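PDB 3NUR: amidohydrolase, which probably hydrolyses carbon-nitrogen bonds of a linear amide, as a metal-binding TIM-barrel enzyme of the amidohydrolase family whose substrate is not established. Local coordinates for residues Leu235-Ile240 against His276-Tyr281; Ile230-Leu235 against Glu256-Phe261. All coordinates share one frame; numbering follows the deposited sequence. Where two conformers were deposited one is given.

Contact 1: Leu235-Ile240 against His276-Tyr281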
ATOM      1  N   LEU A 235      -5.531  -3.891 -12.897  1.00  8.63           N
ATOM      2  CA  LEU A 235      -5.802  -2.452 -12.931  1.00  8.21           C
ATOM      3  C   LEU A 235      -5.188  -1.796 -14.164  1.00 12.55           C
ATOM      4  O   LEU A 235      -5.853  -1.041 -14.859  1.00 11.64           O
ATOM      5  CB  LEU A 235      -5.332  -1.770 -11.633  1.00  8.03           C
ATOM      6  CG  LEU A 235      -5.906  -2.331 -10.302  1.00 13.25           C
ATOM      7  CD1 LEU A 235      -5.427  -1.494  -9.109  1.00 13.91           C
ATOM      8  CD2 LEU A 235      -7.432  -2.364 -10.304  1.00 15.70           C
ATOM      9  N   VAL A 236      -3.964  -2.179 -14.501  1.00  9.37           N
ATOM     10  CA  VAL A 236      -3.272  -1.675 -15.681  1.00  8.56           C
ATOM     11  C   VAL A 236      -3.969  -2.163 -16.960  1.00 12.45           C
ATOM     12  O   VAL A 236      -4.259  -1.347 -17.825  1.00 11.39           O
ATOM     13  CB  VAL A 236      -1.769  -2.059 -15.641  1.00 10.80           C
ATOM     14  CG1 VAL A 236      -1.086  -1.822 -16.988  1.00 11.04           C
ATOM     15  CG2 VAL A 236      -1.042  -1.317 -14.520  1.00  9.43           C
ATOM     16  N   LEU A 237      -4.185  -3.486 -17.089  1.00  9.43           N
ATOM     17  CA  LEU A 237      -4.803  -4.097 -18.275  1.00  9.95           C
ATOM     18  C   LEU A 237      -6.213  -3.596 -18.572  1.00 13.44           C
ATOM     19  O   LEU A 237      -6.601  -3.552 -19.743  1.00 11.54           O
ATOM     20  CB  LEU A 237      -4.771  -5.646 -18.207  1.00  9.20           C
ATOM     21  CG  LEU A 237      -3.390  -6.304 -18.084  1.00 11.38           C
ATOM     22  CD1 LEU A 237      -3.524  -7.815 -17.985  1.00 10.63           C
ATOM     23  CD2 LEU A 237      -2.452  -5.903 -19.243  1.00 10.46           C
ATOM     24  N   SER A 238      -6.955  -3.191 -17.524  1.00 11.88           N
ATOM     25  CA  SER A 238      -8.323  -2.654 -17.676  1.00 10.81           C
ATOM     26  C   SER A 238      -8.357  -1.194 -18.207  1.00 14.35           C
ATOM     27  O   SER A 238      -9.446  -0.670 -18.469  1.00 13.72           O
ATOM     28  CB  SER A 238      -9.100  -2.751 -16.369  1.00 13.83           C
ATOM     29  OG  SER A 238      -8.690  -1.768 -15.432  1.00 16.56           O
ATOM     30  N   GLY A 239      -7.186  -0.555 -18.321  1.00 11.81           N
ATOM     31  CA  GLY A 239      -7.067   0.811 -18.833  1.00 11.10           C
ATOM     32  C   GLY A 239      -7.333   1.955 -17.873  1.00 13.83           C
ATOM     33  O   GLY A 239      -7.520   3.099 -18.314  1.00 13.59           O
ATOM     34  N   ILE A 240      -7.283   1.683 -16.554  1.00 10.28           N
ATOM     35  CA  ILE A 240      -7.506   2.698 -15.511  1.00  9.38           C
ATOM     36  C   ILE A 240      -6.535   3.892 -15.704  1.00 13.79           C
ATOM     37  O   ILE A 240      -6.943   5.049 -15.580  1.00 14.15           O
ATOM     38  CB  ILE A 240      -7.364   2.052 -14.093  1.00 12.42           C
ATOM     39  CG1 ILE A 240      -8.682   1.322 -13.688  1.00 13.61           C
ATOM     40  CG2 ILE A 240      -6.928   3.092 -13.016  1.00 14.32           C
ATOM     41  CD1 ILE A 240      -8.574   0.467 -12.439  1.00 18.89           C
ATOM     42  N   HIS A 276      -0.051   2.598 -23.938  1.00 11.70           N
ATOM     43  CA  HIS A 276       1.372   2.383 -23.700  1.00  9.98           C
ATOM     44  C   HIS A 276       1.696   0.909 -23.499  1.00 13.02           C
ATOM     45  O   HIS A 276       0.783   0.094 -23.323  1.00 11.69           O
ATOM     46  CB  HIS A 276       1.799   3.153 -22.428  1.00 10.24           C
ATOM     47  CG  HIS A 276       1.364   4.595 -22.420  1.00 12.99           C
ATOM     48  ND1 HIS A 276       2.027   5.550 -23.169  1.00 14.83           N
ATOM     49  CD2 HIS A 276       0.312   5.178 -21.794  1.00 14.47           C
ATOM     50  CE1 HIS A 276       1.378   6.691 -22.956  1.00 14.12           C
ATOM     51  NE2 HIS A 276       0.321   6.511 -22.156  1.00 14.52           N
ATOM     52  N   SER A 277       3.006   0.579 -23.468  1.00 11.16           N
ATOM     53  CA  SER A 277       3.427  -0.796 -23.189  0.50 10.85           C
ATOM     54  C   SER A 277       3.065  -1.095 -21.729  1.00 14.16           C
ATOM     55  O   SER A 277       2.924  -0.160 -20.927  1.00 11.78           O
ATOM     56  CB  SER A 277       4.928  -0.960 -23.400  0.50 13.73           C
ATOM     57  OG  SER A 277       5.668  -0.337 -22.362  0.50 14.71           O
ATOM     58  N   VAL A 278       2.922  -2.382 -21.373  1.00 12.61           N
ATOM     59  CA  VAL A 278       2.574  -2.773 -19.999  1.00 12.85           C
ATOM     60  C   VAL A 278       3.584  -2.211 -18.971  1.00 14.67           C
ATOM     61  O   VAL A 278       3.169  -1.633 -17.954  1.00 13.86           O
ATOM     62  CB  VAL A 278       2.377  -4.312 -19.883  1.00 17.39           C
ATOM     63  CG1 VAL A 278       2.303  -4.765 -18.422  1.00 18.22           C
ATOM     64  CG2 VAL A 278       1.136  -4.764 -20.650  1.00 17.49           C
ATOM     65  N   SER A 279       4.904  -2.340 -19.256  1.00 12.04           N
ATOM     66  CA  SER A 279       5.951  -1.869 -18.338  1.00 12.10           C
ATOM     67  C   SER A 279       5.905  -0.369 -18.101  1.00 13.65           C
ATOM     68  O   SER A 279       6.242   0.080 -17.004  1.00 12.99           O
ATOM     69  CB  SER A 279       7.338  -2.291 -18.814  1.00 14.96           C
ATOM     70  OG  SER A 279       7.742  -1.593 -19.979  1.00 17.06           O
ATOM     71  N   TYR A 280       5.471   0.410 -19.121  1.00 11.08           N
ATOM     72  CA  TYR A 280       5.355   1.872 -19.018  1.00 10.69           C
ATOM     73  C   TYR A 280       4.526   2.305 -17.804  1.00 12.30           C
ATOM     74  O   TYR A 280       4.920   3.239 -17.091  1.00 12.48           O
ATOM     75  CB  TYR A 280       4.767   2.471 -20.307  1.00 12.09           C
ATOM     76  CG  TYR A 280       4.739   3.983 -20.282  1.00 14.04           C
ATOM     77  CD1 TYR A 280       5.828   4.724 -20.719  1.00 17.43           C
ATOM     78  CD2 TYR A 280       3.611   4.674 -19.843  1.00 15.39           C
ATOM     79  CE1 TYR A 280       5.822   6.114 -20.672  1.00 20.34           C
ATOM     80  CE2 TYR A 280       3.589   6.069 -19.799  1.00 16.43           C
ATOM     81  CZ  TYR A 280       4.700   6.783 -20.219  1.00 24.51           C
ATOM     82  OH  TYR A 280       4.698   8.154 -20.236  1.00 30.63           O
ATOM     83  N   TYR A 281       3.386   1.641 -17.569  1.00  8.83           N
ATOM     84  CA  TYR A 281       2.514   1.988 -16.432  1.00  7.87           C
ATOM     85  C   TYR A 281       3.185   1.772 -15.083  1.00 11.40           C
ATOM     86  O   TYR A 281       3.011   2.585 -14.184  1.00 12.19           O
ATOM     87  CB  TYR A 281       1.195   1.246 -16.497  1.00  7.74           C
ATOM     88  CG  TYR A 281       0.427   1.550 -17.756  1.00  9.31           C
ATOM     89  CD1 TYR A 281      -0.372   2.692 -17.850  1.00 10.99           C
ATOM     90  CD2 TYR A 281       0.538   0.737 -18.877  1.00  9.20           C
ATOM     91  CE1 TYR A 281      -1.118   2.954 -18.995  1.00  9.90           C
ATOM     92  CE2 TYR A 281      -0.195   0.991 -20.030  1.00 10.62           C
ATOM     93  CZ  TYR A 281      -1.009   2.112 -20.091  1.00 13.95           C
ATOM     94  OH  TYR A 281      -1.713   2.380 -21.233  1.00 11.79           O
TER
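Val236, near the C-terminal end of helix 223-237, meets Tyr281 of helix 278-284 through both of its methyls. From CB, which points at the other segment, CG1 is the branch set anti to the backbone N (chi1 167°), which turns it to the ring: it is 3.6 Å from Tyr281 CD2 and 3.8 Å from Tyr281 CG. The two side chains cross obliquely. The second branch, Val236 CG2, stops 3.9 Å from Tyr281 CB, as does Val236 CG1, so both methyls touch the root of the tyrosine side chain. The far end of that side chain is polar and turns to its own surroundings. Tyr281 OH accepts a bond from His276 N at 3.2 Å and is also hydrogen-bonded to Asp242 OD1, two links that hold the far end of the ring in place. A second apolar touch lies alongside: the CB of Leu237 points away from the partner segment, yet CD2 swings back to 4.0 Å from Val278 CG2. No hydrogen bond crosses between the segments, and the join is apolar packing. Each helix end has its own local bracing. Gly239, with positive phi, closes helix 223-237 in a Schellman motif, while Ser277 sits at the N-cap position of helix 278-284. Ser238 OG is bonded back to Leu235 O at 3.0 Å, above the carbonyl plane. Phe241 of helix 240-243 touches both Val236 and Tyr281, and Met265 and Asp266 of helix 262-268 lie against Val278. The contact is thus helix-to-helix packing in the outer layer of the TIM barrel, its centre about 18 Å from the centre of the chain, where helices 223-237, 240-243, 262-268 and 278-284 meet.

Contact 2: Ile230-Leu235 against Glu256-Phe261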
ATOM      1  N   ILE A 230      -1.018  -9.611  -9.076  1.00  6.76           N
ATOM      2  CA  ILE A 230      -2.006  -9.940 -10.115  0.60  5.64           C
ATOM      3  C   ILE A 230      -3.099  -8.860 -10.134  1.00  8.32           C
ATOM      4  O   ILE A 230      -3.485  -8.395 -11.214  1.00  7.66           O
ATOM      5  CB  ILE A 230      -2.523 -11.399  -9.922  0.60  7.15           C
ATOM      6  CG1 ILE A 230      -1.391 -12.415 -10.262  0.60  6.75           C
ATOM      7  CG2 ILE A 230      -3.811 -11.686 -10.728  0.60  7.51           C
ATOM      8  CD1 ILE A 230      -1.678 -13.908  -9.903  0.60  3.00           C
ATOM      9  N   HIS A 231      -3.550  -8.423  -8.954  1.00  7.02           N
ATOM     10  CA  HIS A 231      -4.558  -7.382  -8.791  1.00  6.54           C
ATOM     11  C   HIS A 231      -4.054  -6.076  -9.432  1.00  9.71           C
ATOM     12  O   HIS A 231      -4.765  -5.487 -10.233  1.00  8.03           O
ATOM     13  CB  HIS A 231      -4.841  -7.151  -7.295  1.00  6.62           C
ATOM     14  CG  HIS A 231      -6.090  -6.360  -7.016  1.00  8.81           C
ATOM     15  ND1 HIS A 231      -6.565  -6.228  -5.735  1.00 10.43           N
ATOM     16  CD2 HIS A 231      -6.943  -5.722  -7.863  1.00 10.44           C
ATOM     17  CE1 HIS A 231      -7.683  -5.514  -5.829  1.00  9.71           C
ATOM     18  NE2 HIS A 231      -7.931  -5.160  -7.085  1.00  9.71           N
ATOM     19  N   ALA A 232      -2.807  -5.663  -9.140  1.00  8.24           N
ATOM     20  CA  ALA A 232      -2.267  -4.446  -9.739  1.00  7.10           C
ATOM     21  C   ALA A 232      -2.221  -4.566 -11.280  1.00  7.92           C
ATOM     22  O   ALA A 232      -2.551  -3.603 -11.950  1.00  7.25           O
ATOM     23  CB  ALA A 232      -0.885  -4.128  -9.173  1.00  7.46           C
ATOM     24  N   ILE A 233      -1.847  -5.748 -11.830  1.00  5.35           N
ATOM     25  CA  ILE A 233      -1.811  -5.966 -13.285  1.00  5.76           C
ATOM     26  C   ILE A 233      -3.216  -5.833 -13.875  1.00  8.83           C
ATOM     27  O   ILE A 233      -3.361  -5.215 -14.915  1.00 10.09           O
ATOM     28  CB  ILE A 233      -1.106  -7.298 -13.658  1.00  8.37           C
ATOM     29  CG1 ILE A 233       0.389  -7.232 -13.243  1.00  8.61           C
ATOM     30  CG2 ILE A 233      -1.225  -7.563 -15.177  1.00  8.31           C
ATOM     31  CD1 ILE A 233       1.010  -8.660 -13.013  1.00 10.68           C
ATOM     32  N   HIS A 234      -4.251  -6.372 -13.197  1.00  6.96           N
ATOM     33  CA  HIS A 234      -5.642  -6.222 -13.653  1.00  7.38           C
ATOM     34  C   HIS A 234      -5.970  -4.731 -13.845  1.00 10.03           C
ATOM     35  O   HIS A 234      -6.605  -4.354 -14.828  1.00 10.25           O
ATOM     36  CB  HIS A 234      -6.606  -6.794 -12.595  1.00  7.79           C
ATOM     37  CG  HIS A 234      -6.957  -8.225 -12.815  1.00 10.88           C
ATOM     38  ND1 HIS A 234      -8.202  -8.590 -13.305  1.00 11.77           N
ATOM     39  CD2 HIS A 234      -6.236  -9.344 -12.566  1.00 11.79           C
ATOM     40  CE1 HIS A 234      -8.199  -9.913 -13.353  1.00 11.16           C
ATOM     41  NE2 HIS A 234      -7.032 -10.416 -12.928  1.00 11.44           N
ATOM     42  N   LEU A 235      -5.531  -3.891 -12.897  1.00  8.63           N
ATOM     43  CA  LEU A 235      -5.802  -2.452 -12.931  1.00  8.21           C
ATOM     44  C   LEU A 235      -5.188  -1.796 -14.164  1.00 12.55           C
ATOM     45  O   LEU A 235      -5.853  -1.041 -14.859  1.00 11.64           O
ATOM     46  CB  LEU A 235      -5.332  -1.770 -11.633  1.00  8.03           C
ATOM     47  CG  LEU A 235      -5.906  -2.331 -10.302  1.00 13.25           C
ATOM     48  CD1 LEU A 235      -5.427  -1.494  -9.109  1.00 13.91           C
ATOM     49  CD2 LEU A 235      -7.432  -2.364 -10.304  1.00 15.70           C
ATOM     50  N   GLU A 256       5.636  -6.700  -5.292  1.00  7.50           N
ATOM     51  CA  GLU A 256       4.724  -7.864  -5.286  1.00  7.39           C
ATOM     52  C   GLU A 256       4.933  -8.759  -6.510  1.00  8.86           C
ATOM     53  O   GLU A 256       3.964  -9.197  -7.150  1.00  8.10           O
ATOM     54  CB  GLU A 256       3.257  -7.364  -5.194  1.00  7.90           C
ATOM     55  CG  GLU A 256       3.027  -6.343  -4.071  1.00  7.92           C
ATOM     56  CD  GLU A 256       3.064  -6.848  -2.637  1.00 12.78           C
ATOM     57  OE1 GLU A 256       3.428  -8.024  -2.414  1.00 11.83           O
ATOM     58  OE2 GLU A 256       2.673  -6.074  -1.730  1.00 11.27           O
ATOM     59  N   PHE A 257       6.218  -9.037  -6.792  1.00  7.65           N
ATOM     60  CA  PHE A 257       6.797  -9.854  -7.874  1.00  6.71           C
ATOM     61  C   PHE A 257       6.802  -9.203  -9.251  1.00  9.93           C
ATOM     62  O   PHE A 257       7.507  -9.697 -10.132  1.00  8.89           O
ATOM     63  CB  PHE A 257       6.099 -11.209  -8.004  1.00  8.15           C
ATOM     64  CG  PHE A 257       6.289 -12.137  -6.841  1.00  8.62           C
ATOM     65  CD1 PHE A 257       7.338 -13.056  -6.831  1.00 10.61           C
ATOM     66  CD2 PHE A 257       5.381 -12.148  -5.784  1.00 10.41           C
ATOM     67  CE1 PHE A 257       7.479 -13.959  -5.782  1.00 10.79           C
ATOM     68  CE2 PHE A 257       5.529 -13.048  -4.729  1.00 11.75           C
ATOM     69  CZ  PHE A 257       6.558 -13.969  -4.758  1.00 10.32           C
ATOM     70  N   ILE A 258       5.985  -8.156  -9.473  1.00  7.28           N
ATOM     71  CA  ILE A 258       5.874  -7.540 -10.808  1.00  6.48           C
ATOM     72  C   ILE A 258       7.238  -7.142 -11.457  1.00 10.81           C
ATOM     73  O   ILE A 258       7.438  -7.475 -12.634  1.00 10.37           O
ATOM     74  CB  ILE A 258       4.851  -6.374 -10.845  1.00  7.39           C
ATOM     75  CG1 ILE A 258       3.440  -6.895 -10.528  1.00  6.59           C
ATOM     76  CG2 ILE A 258       4.863  -5.681 -12.264  1.00  8.73           C
ATOM     77  CD1 ILE A 258       2.495  -5.778  -9.992  1.00  9.37           C
ATOM     78  N   PRO A 259       8.188  -6.486 -10.734  1.00  8.40           N
ATOM     79  CA  PRO A 259       9.462  -6.113 -11.376  1.00  8.29           C
ATOM     80  C   PRO A 259      10.277  -7.268 -11.929  1.00 12.50           C
ATOM     81  O   PRO A 259      11.103  -7.040 -12.807  1.00 14.88           O
ATOM     82  CB  PRO A 259      10.219  -5.365 -10.265  1.00  9.56           C
ATOM     83  CG  PRO A 259       9.116  -4.823  -9.387  1.00 12.56           C
ATOM     84  CD  PRO A 259       8.139  -5.971  -9.342  1.00  8.93           C
ATOM     85  N   PHE A 260      10.038  -8.501 -11.442  1.00  8.79           N
ATOM     86  CA  PHE A 260      10.756  -9.682 -11.926  1.00  8.39           C
ATOM     87  C   PHE A 260      10.422  -9.973 -13.410  1.00 12.02           C
ATOM     88  O   PHE A 260      11.255 -10.526 -14.142  1.00  9.91           O
ATOM     89  CB  PHE A 260      10.421 -10.904 -11.037  1.00 10.31           C
ATOM     90  CG  PHE A 260      11.130 -12.191 -11.420  1.00 13.34           C
ATOM     91  CD1 PHE A 260      12.399 -12.476 -10.933  1.00 17.84           C
ATOM     92  CD2 PHE A 260      10.504 -13.139 -12.224  1.00 16.70           C
ATOM     93  CE1 PHE A 260      13.051 -13.674 -11.285  1.00 18.03           C
ATOM     94  CE2 PHE A 260      11.161 -14.327 -12.584  1.00 19.42           C
ATOM     95  CZ  PHE A 260      12.420 -14.589 -12.097  1.00 17.09           C
ATOM     96  N   PHE A 261       9.211  -9.587 -13.850  1.00 10.19           N
ATOM     97  CA  PHE A 261       8.726  -9.927 -15.191  1.00  8.44           C
ATOM     98  C   PHE A 261       8.383  -8.764 -16.121  1.00 12.96           C
ATOM     99  O   PHE A 261       7.684  -8.996 -17.108  1.00 13.01           O
ATOM    100  CB  PHE A 261       7.494 -10.848 -15.011  1.00  9.48           C
ATOM    101  CG  PHE A 261       7.649 -12.237 -15.576  1.00 10.32           C
ATOM    102  CD1 PHE A 261       8.789 -12.995 -15.309  1.00 13.72           C
ATOM    103  CD2 PHE A 261       6.629 -12.820 -16.322  1.00 13.01           C
ATOM    104  CE1 PHE A 261       8.925 -14.290 -15.824  1.00 15.25           C
ATOM    105  CE2 PHE A 261       6.748 -14.129 -16.795  1.00 15.73           C
ATOM    106  CZ  PHE A 261       7.906 -14.844 -16.565  1.00 13.81           C
TER
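Ile258 reaches across to two consecutive residues of helix 223-237, Ala232 and Ile233. Its terminal methyl CD1 lies 3.8 Å from Ala232 CB, and its CG1 is 3.9 Å from Ile233 CD1. The two isoleucines run past one another in opposite directions, so that Ile233 CG1 is also 4.1 Å from both Ile258 CG1 and Ile258 CD1. In both residues CG1 stands anti to the carbonyl carbon and beside the backbone N (chi1 -65° in Ile233, -63° in Ile258), which carries the longer branch of each across the gap. Just outside this shell, Phe282 of helix 278-284 touches both isoleucines, and Ile251 of strand 249-251 lies against Ile258. The backbone turn that presents Ile258 is held by Phe260 N to Phe257 O and by Phe261 N to Ile258 O, the latter 3.0 Å long. On the other side, the regular helical bond from His234 N to Ile230 O, 2.9 Å, belongs to the turn that carries Ala232 and Ile233. Two residues before Ile258, Glu256 turns its carboxylate elsewhere, to His225 ND1 and His253 ND1. With only aliphatic carbon meeting aliphatic carbon, and no hydrogen bond between the segments, shape and exclusion of water hold this loop against the barrel helix, without directional bonds.

How the contacts relate
Contacts 1 and 2 share helix 223-237 and overlap at Leu235, their centres lying 11 Å apart on the same side of the chain's centre. Contact 2 uses the part of the helix from Ile230, contact 1 its C-terminal end and the turn after it. Along the chain the segments run 230-235, 235-240, 256-261, 276-281, so those of the two contacts alternate; strand 286-288 follows. Phe282, one residue beyond the 276-281 segment, reaches both isoleucines of contact 2, which ties helix 278-284 to both places. One barrel helix is thereby packed against two successive later parts of the TIM-barrel wall, next to strand 249-251 of the four-stranded parallel sheet.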